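Long-range contact in serine-rich secreted cell wall anchored (LPXTG-motif ) protein (Lactobacillus reuteri ATCC 53608, PDB 5NXK), which probably acts as a surface adhesin of a gut bacterium, using a beta-solenoid binding region in microbe-host interactions: residues Lys71-Tyr82 / Val97-Tyr108. Residues are numbered along the deposited sequence; the frame is centred on the assembly and turned at random.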
ATOM      1  N   LYS A  71     -19.637  -1.650   1.265  1.00 32.52           N
ATOM      2  CA  LYS A  71     -18.323  -2.152   0.865  1.00 35.22           C
ATOM      3  C   LYS A  71     -17.947  -1.680  -0.538  1.00 34.31           C
ATOM      4  O   LYS A  71     -18.718  -1.859  -1.481  1.00 30.74           O
ATOM      5  CB  LYS A  71     -18.327  -3.681   0.925  1.00 38.86           C
ATOM      6  CG  LYS A  71     -17.145  -4.380   0.274  1.00 48.79           C
ATOM      7  CD  LYS A  71     -17.226  -5.884   0.555  1.00 52.71           C
ATOM      8  CE  LYS A  71     -16.264  -6.693  -0.303  1.00 54.19           C
ATOM      9  NZ  LYS A  71     -14.868  -6.216  -0.200  1.00 57.66           N
ATOM     10  N   ILE A  72     -16.762  -1.086  -0.684  1.00 29.86           N
ATOM     11  CA  ILE A  72     -16.270  -0.748  -2.028  1.00 25.27           C
ATOM     12  C   ILE A  72     -15.101  -1.617  -2.429  1.00 32.80           C
ATOM     13  O   ILE A  72     -14.093  -1.682  -1.727  1.00 29.73           O
ATOM     14  CB  ILE A  72     -15.826   0.724  -2.150  1.00 29.05           C
ATOM     15  CG1 ILE A  72     -17.026   1.665  -2.098  1.00 29.00           C
ATOM     16  CG2 ILE A  72     -15.104   0.971  -3.476  1.00 31.82           C
ATOM     17  CD1 ILE A  72     -16.625   3.102  -1.837  1.00 27.86           C
ATOM     18  N   ASP A  73     -15.250  -2.287  -3.559  1.00 28.32           N
ATOM     19  CA  ASP A  73     -14.171  -3.046  -4.153  1.00 30.55           C
ATOM     20  C   ASP A  73     -13.760  -2.328  -5.446  1.00 31.00           C
ATOM     21  O   ASP A  73     -14.565  -2.215  -6.372  1.00 32.86           O
ATOM     22  CB  ASP A  73     -14.613  -4.482  -4.421  1.00 38.61           C
ATOM     23  CG  ASP A  73     -13.444  -5.447  -4.487  1.00 62.65           C
ATOM     24  OD1 ASP A  73     -12.704  -5.424  -5.495  1.00 74.92           O
ATOM     25  OD2 ASP A  73     -13.270  -6.234  -3.529  1.00 63.85           O
ATOM     26  N   LEU A  74     -12.549  -1.774  -5.475  1.00 27.43           N
ATOM     27  CA  LEU A  74     -12.050  -1.020  -6.634  1.00 25.45           C
ATOM     28  C   LEU A  74     -10.858  -1.737  -7.231  1.00 32.13           C
ATOM     29  O   LEU A  74      -9.870  -1.957  -6.540  1.00 29.17           O
ATOM     30  CB  LEU A  74     -11.656   0.404  -6.237  1.00 28.90           C
ATOM     31  CG  LEU A  74     -10.959   1.254  -7.309  1.00 30.58           C
ATOM     32  CD1 LEU A  74     -11.861   1.486  -8.525  1.00 29.47           C
ATOM     33  CD2 LEU A  74     -10.513   2.580  -6.720  1.00 31.76           C
ATOM     34  N   THR A  75     -10.950  -2.124  -8.497  1.00 31.21           N
ATOM     35  CA  THR A  75      -9.835  -2.747  -9.201  1.00 29.81           C
ATOM     36  C   THR A  75      -9.340  -1.850 -10.341  1.00 33.89           C
ATOM     37  O   THR A  75     -10.143  -1.332 -11.109  1.00 30.67           O
ATOM     38  CB  THR A  75     -10.260  -4.134  -9.738  1.00 31.90           C
ATOM     39  OG1 THR A  75     -10.573  -4.987  -8.629  1.00 35.74           O
ATOM     40  CG2 THR A  75      -9.165  -4.780 -10.530  1.00 29.19           C
ATOM     41  N   ILE A  76      -8.028  -1.636 -10.424  1.00 28.96           N
ATOM     42  CA  ILE A  76      -7.427  -0.942 -11.556  1.00 23.95           C
ATOM     43  C   ILE A  76      -6.428  -1.875 -12.233  1.00 29.14           C
ATOM     44  O   ILE A  76      -5.561  -2.450 -11.559  1.00 31.06           O
ATOM     45  CB  ILE A  76      -6.730   0.360 -11.128  1.00 27.18           C
ATOM     46  CG1 ILE A  76      -7.721   1.272 -10.388  1.00 29.26           C
ATOM     47  CG2 ILE A  76      -6.137   1.063 -12.339  1.00 28.07           C
ATOM     48  CD1 ILE A  76      -7.143   2.610  -9.951  1.00 34.63           C
ATOM     49  N   GLU A  77      -6.577  -2.083 -13.539  1.00 28.59           N
ATOM     50  CA  GLU A  77      -5.717  -3.010 -14.280  1.00 32.53           C
ATOM     51  C   GLU A  77      -4.998  -2.297 -15.402  1.00 32.72           C
ATOM     52  O   GLU A  77      -5.586  -1.434 -16.064  1.00 36.22           O
ATOM     53  CB  GLU A  77      -6.512  -4.151 -14.894  1.00 36.04           C
ATOM     54  CG  GLU A  77      -7.569  -4.770 -14.028  1.00 49.43           C
ATOM     55  CD  GLU A  77      -8.212  -5.979 -14.707  1.00 57.69           C
ATOM     56  OE1 GLU A  77      -8.867  -6.791 -14.016  1.00 56.55           O
ATOM     57  OE2 GLU A  77      -8.071  -6.099 -15.945  1.00 62.00           O
ATOM     58  N   ASN A  78      -3.731  -2.651 -15.605  1.00 26.23           N
ATOM     59  CA  ASN A  78      -2.981  -2.277 -16.804  1.00 25.40           C
ATOM     60  C   ASN A  78      -2.996  -0.775 -17.017  1.00 30.73           C
ATOM     61  O   ASN A  78      -3.443  -0.275 -18.045  1.00 32.84           O
ATOM     62  CB  ASN A  78      -3.541  -3.007 -18.018  1.00 29.76           C
ATOM     63  CG  ASN A  78      -2.651  -2.859 -19.247  1.00 42.80           C
ATOM     64  OD1 ASN A  78      -1.461  -2.528 -19.137  1.00 41.44           O
ATOM     65  ND2 ASN A  78      -3.218  -3.112 -20.418  1.00 41.23           N
ATOM     66  N   ALA A  79      -2.531  -0.056 -16.007  1.00 30.94           N
ATOM     67  CA  ALA A  79      -2.522   1.390 -16.067  1.00 32.96           C
ATOM     68  C   ALA A  79      -1.322   1.969 -15.334  1.00 35.54           C
ATOM     69  O   ALA A  79      -0.680   1.305 -14.506  1.00 37.25           O
ATOM     70  CB  ALA A  79      -3.820   1.948 -15.491  1.00 28.71           C
ATOM     71  N   THR A  80      -1.019   3.212 -15.650  1.00 30.76           N
ATOM     72  CA  THR A  80      -0.023   3.950 -14.906  1.00 31.19           C
ATOM     73  C   THR A  80      -0.738   4.987 -14.068  1.00 34.27           C
ATOM     74  O   THR A  80      -1.592   5.715 -14.574  1.00 33.96           O
ATOM     75  CB  THR A  80       0.991   4.605 -15.842  1.00 31.33           C
ATOM     76  OG1 THR A  80       1.597   3.587 -16.640  1.00 35.69           O
ATOM     77  CG2 THR A  80       2.064   5.343 -15.047  1.00 31.00           C
ATOM     78  N   LEU A  81      -0.420   5.052 -12.781  1.00 25.83           N
ATOM     79  CA  LEU A  81      -1.132   5.984 -11.924  1.00 29.02           C
ATOM     80  C   LEU A  81      -0.175   7.000 -11.311  1.00 31.51           C
ATOM     81  O   LEU A  81       0.842   6.619 -10.726  1.00 26.68           O
ATOM     82  CB  LEU A  81      -1.866   5.222 -10.813  1.00 28.47           C
ATOM     83  CG  LEU A  81      -2.736   4.041 -11.259  1.00 26.24           C
ATOM     84  CD1 LEU A  81      -3.275   3.303 -10.032  1.00 23.98           C
ATOM     85  CD2 LEU A  81      -3.883   4.493 -12.159  1.00 30.27           C
ATOM     86  N   TYR A  82      -0.505   8.281 -11.431  1.00 25.87           N
ATOM     87  CA  TYR A  82       0.314   9.341 -10.843  1.00 30.30           C
ATOM     88  C   TYR A  82      -0.498  10.107  -9.817  1.00 27.54           C
ATOM     89  O   TYR A  82      -1.689  10.327 -10.018  1.00 28.33           O
ATOM     90  CB  TYR A  82       0.809  10.343 -11.900  1.00 35.65           C
ATOM     91  CG  TYR A  82       1.592   9.768 -13.055  1.00 38.25           C
ATOM     92  CD1 TYR A  82       0.943   9.272 -14.186  1.00 35.15           C
ATOM     93  CD2 TYR A  82       2.986   9.757 -13.035  1.00 33.11           C
ATOM     94  CE1 TYR A  82       1.666   8.760 -15.257  1.00 39.43           C
ATOM     95  CE2 TYR A  82       3.715   9.248 -14.099  1.00 32.69           C
ATOM     96  CZ  TYR A  82       3.054   8.752 -15.207  1.00 38.89           C
ATOM     97  OH  TYR A  82       3.787   8.251 -16.262  1.00 39.93           O
ATOM     98  N   VAL A  97     -15.826  -1.154   4.810  1.00 22.80           N
ATOM     99  CA  VAL A  97     -14.789  -1.898   4.100  1.00 28.19           C
ATOM    100  C   VAL A  97     -14.446  -1.291   2.729  1.00 27.28           C
ATOM    101  O   VAL A  97     -15.337  -1.084   1.891  1.00 31.20           O
ATOM    102  CB  VAL A  97     -15.221  -3.378   3.901  1.00 25.67           C
ATOM    103  CG1 VAL A  97     -14.203  -4.135   3.048  1.00 28.23           C
ATOM    104  CG2 VAL A  97     -15.414  -4.064   5.255  1.00 25.43           C
ATOM    105  N   ASP A  98     -13.153  -1.017   2.520  1.00 22.41           N
ATOM    106  CA  ASP A  98     -12.597  -0.638   1.217  1.00 21.74           C
ATOM    107  C   ASP A  98     -11.527  -1.651   0.843  1.00 25.72           C
ATOM    108  O   ASP A  98     -10.638  -1.950   1.648  1.00 23.73           O
ATOM    109  CB  ASP A  98     -11.933   0.740   1.234  1.00 22.23           C
ATOM    110  CG  ASP A  98     -12.904   1.869   1.461  1.00 26.26           C
ATOM    111  OD1 ASP A  98     -14.021   1.826   0.911  1.00 30.24           O
ATOM    112  OD2 ASP A  98     -12.528   2.801   2.198  1.00 27.94           O
ATOM    113  N   THR A  99     -11.597  -2.146  -0.379  1.00 25.14           N
ATOM    114  CA  THR A  99     -10.590  -3.040  -0.917  1.00 30.03           C
ATOM    115  C   THR A  99     -10.138  -2.483  -2.260  1.00 31.10           C
ATOM    116  O   THR A  99     -10.971  -2.188  -3.106  1.00 29.67           O
ATOM    117  CB  THR A  99     -11.144  -4.461  -1.068  1.00 27.57           C
ATOM    118  OG1 THR A  99     -11.527  -4.949   0.231  1.00 31.21           O
ATOM    119  CG2 THR A  99     -10.095  -5.390  -1.671  1.00 30.94           C
ATOM    120  N   VAL A 100      -8.826  -2.300  -2.424  1.00 24.92           N
ATOM    121  CA  VAL A 100      -8.245  -1.793  -3.660  1.00 19.06           C
ATOM    122  C   VAL A 100      -7.319  -2.865  -4.233  1.00 25.28           C
ATOM    123  O   VAL A 100      -6.499  -3.476  -3.515  1.00 23.74           O
ATOM    124  CB  VAL A 100      -7.452  -0.480  -3.438  1.00 23.25           C
ATOM    125  CG1 VAL A 100      -6.740  -0.057  -4.721  1.00 21.04           C
ATOM    126  CG2 VAL A 100      -8.371   0.641  -2.914  1.00 23.28           C
ATOM    127  N   THR A 101      -7.454  -3.113  -5.524  1.00 26.39           N
ATOM    128  CA  THR A 101      -6.616  -4.079  -6.205  1.00 29.66           C
ATOM    129  C   THR A 101      -5.918  -3.413  -7.374  1.00 26.58           C
ATOM    130  O   THR A 101      -6.569  -2.824  -8.236  1.00 28.27           O
ATOM    131  CB  THR A 101      -7.445  -5.277  -6.696  1.00 28.14           C
ATOM    132  OG1 THR A 101      -8.007  -5.936  -5.565  1.00 31.00           O
ATOM    133  CG2 THR A 101      -6.580  -6.270  -7.480  1.00 26.32           C
ATOM    134  N   TYR A 102      -4.591  -3.476  -7.379  1.00 22.90           N
ATOM    135  CA  TYR A 102      -3.791  -3.024  -8.512  1.00 25.66           C
ATOM    136  C   TYR A 102      -3.287  -4.244  -9.254  1.00 23.82           C
ATOM    137  O   TYR A 102      -2.569  -5.060  -8.684  1.00 28.05           O
ATOM    138  CB  TYR A 102      -2.590  -2.188  -8.066  1.00 24.35           C
ATOM    139  CG  TYR A 102      -2.859  -0.754  -7.661  1.00 27.02           C
ATOM    140  CD1 TYR A 102      -4.130  -0.195  -7.734  1.00 25.56           C
ATOM    141  CD2 TYR A 102      -1.815   0.044  -7.196  1.00 26.23           C
ATOM    142  CE1 TYR A 102      -4.350   1.140  -7.365  1.00 22.11           C
ATOM    143  CE2 TYR A 102      -2.022   1.357  -6.825  1.00 31.42           C
ATOM    144  CZ  TYR A 102      -3.292   1.899  -6.911  1.00 28.75           C
ATOM    145  OH  TYR A 102      -3.474   3.205  -6.528  1.00 28.82           O
ATOM    146  N   LYS A 103      -3.651  -4.382 -10.518  1.00 23.72           N
ATOM    147  CA  LYS A 103      -3.153  -5.497 -11.306  1.00 22.26           C
ATOM    148  C   LYS A 103      -2.400  -4.987 -12.537  1.00 30.39           C
ATOM    149  O   LYS A 103      -2.945  -4.204 -13.317  1.00 28.33           O
ATOM    150  CB  LYS A 103      -4.294  -6.419 -11.703  1.00 26.23           C
ATOM    151  CG  LYS A 103      -3.875  -7.540 -12.646  1.00 38.23           C
ATOM    152  CD  LYS A 103      -5.070  -8.426 -13.010  1.00 42.49           C
ATOM    153  CE  LYS A 103      -4.666  -9.598 -13.917  1.00 52.68           C
ATOM    154  NZ  LYS A 103      -5.771 -10.612 -13.996  1.00 58.72           N
ATOM    155  N   ASP A 104      -1.137  -5.386 -12.684  1.00 27.89           N
ATOM    156  CA  ASP A 104      -0.293  -4.892 -13.776  1.00 30.53           C
ATOM    157  C   ASP A 104      -0.294  -3.368 -13.814  1.00 31.86           C
ATOM    158  O   ASP A 104      -0.438  -2.746 -14.858  1.00 36.67           O
ATOM    159  CB  ASP A 104      -0.749  -5.477 -15.117  1.00 34.64           C
ATOM    160  CG  ASP A 104      -0.597  -6.995 -15.161  1.00 42.94           C
ATOM    161  OD1 ASP A 104       0.424  -7.501 -14.650  1.00 42.43           O
ATOM    162  OD2 ASP A 104      -1.491  -7.687 -15.686  1.00 46.71           O
ATOM    163  N   VAL A 105      -0.096  -2.778 -12.647  1.00 33.68           N
ATOM    164  CA  VAL A 105      -0.102  -1.337 -12.508  1.00 33.45           C
ATOM    165  C   VAL A 105       1.317  -0.821 -12.301  1.00 34.40           C
ATOM    166  O   VAL A 105       2.138  -1.478 -11.661  1.00 29.69           O
ATOM    167  CB  VAL A 105      -1.004  -0.916 -11.331  1.00 32.56           C
ATOM    168  CG1 VAL A 105      -0.652   0.478 -10.819  1.00 30.36           C
ATOM    169  CG2 VAL A 105      -2.477  -1.013 -11.731  1.00 30.69           C
ATOM    170  N   THR A 106       1.606   0.342 -12.877  1.00 27.55           N
ATOM    171  CA  THR A 106       2.809   1.084 -12.559  1.00 32.20           C
ATOM    172  C   THR A 106       2.377   2.381 -11.886  1.00 33.07           C
ATOM    173  O   THR A 106       1.512   3.062 -12.406  1.00 34.68           O
ATOM    174  CB  THR A 106       3.644   1.361 -13.839  1.00 31.05           C
ATOM    175  OG1 THR A 106       3.975   0.113 -14.456  1.00 31.01           O
ATOM    176  CG2 THR A 106       4.927   2.104 -13.514  1.00 30.16           C
ATOM    177  N   ALA A 107       2.955   2.734 -10.741  1.00 28.04           N
ATOM    178  CA  ALA A 107       2.481   3.920 -10.033  1.00 27.58           C
ATOM    179  C   ALA A 107       3.602   4.845  -9.602  1.00 34.96           C
ATOM    180  O   ALA A 107       4.696   4.395  -9.229  1.00 34.71           O
ATOM    181  CB  ALA A 107       1.648   3.513  -8.800  1.00 26.75           C
ATOM    182  N   TYR A 108       3.304   6.138  -9.609  1.00 28.42           N
ATOM    183  CA  TYR A 108       4.242   7.142  -9.141  1.00 33.75           C
ATOM    184  C   TYR A 108       3.528   8.078  -8.185  1.00 32.35           C
ATOM    185  O   TYR A 108       2.438   8.552  -8.484  1.00 33.08           O
ATOM    186  CB  TYR A 108       4.832   7.931 -10.323  1.00 34.29           C
ATOM    187  CG  TYR A 108       5.586   7.064 -11.312  1.00 36.10           C
ATOM    188  CD1 TYR A 108       4.917   6.404 -12.339  1.00 32.36           C
ATOM    189  CD2 TYR A 108       6.966   6.901 -11.211  1.00 35.39           C
ATOM    190  CE1 TYR A 108       5.592   5.608 -13.232  1.00 31.49           C
ATOM    191  CE2 TYR A 108       7.653   6.098 -12.101  1.00 39.49           C
ATOM    192  CZ  TYR A 108       6.958   5.452 -13.110  1.00 36.44           C
ATOM    193  OH  TYR A 108       7.633   4.651 -14.000  1.00 41.26           O
TER
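L81 meets Y102 and Y82 meets Y108 where two successive coils of a right-handed parallel beta-solenoid, of the pectate lyase-like kind, lie one upon the other in register. Each coil contributes a strand to one parallel sheet (71-77 beside 97-102, 4.7 Å between axes), turns a corner, and enters a second sheet (79-82 beside 105-108).

Backbone hydrogen bonds join the coils in the parallel pattern, I72, L74 and I76 each giving an N-H to one residue and a carbonyl to another of the next coil. At the corner N78 and D104 both adopt left-handed helical backbone angles; the ladder runs up to it, N78 N bonding K103 O at 2.9 Å, and resumes beyond it where T106 N bonds A79 O. D104 OD1 turns onward to the N129 backbone of the following coil.

Inward, I72, L74 and I76 lie beside D98, V100 and Y102. The buried carboxylate of D98 sits next to I72 CB and is satisfied by K122 and S94. With CG beside the backbone N (chi1 -50°), L81 extends CD1 over one face of the Y102 ring, 3.4 Å from CZ; V105 CG1 touches the same methyl at 3.9 Å.

Outward, the rows are mostly polar. T75 and T101 lie side by side, T75 OG1 3.7 Å from T101 CB. Y82 and Y108 form a near-parallel pair with planes at 14°, slid so far that the rings barely overlap; Y82 CE2 comes 3.6 Å from Y108 CD1, while T80 CG2 meets the edge of the Y108 ring in its plane, 4.0 Å from CE1.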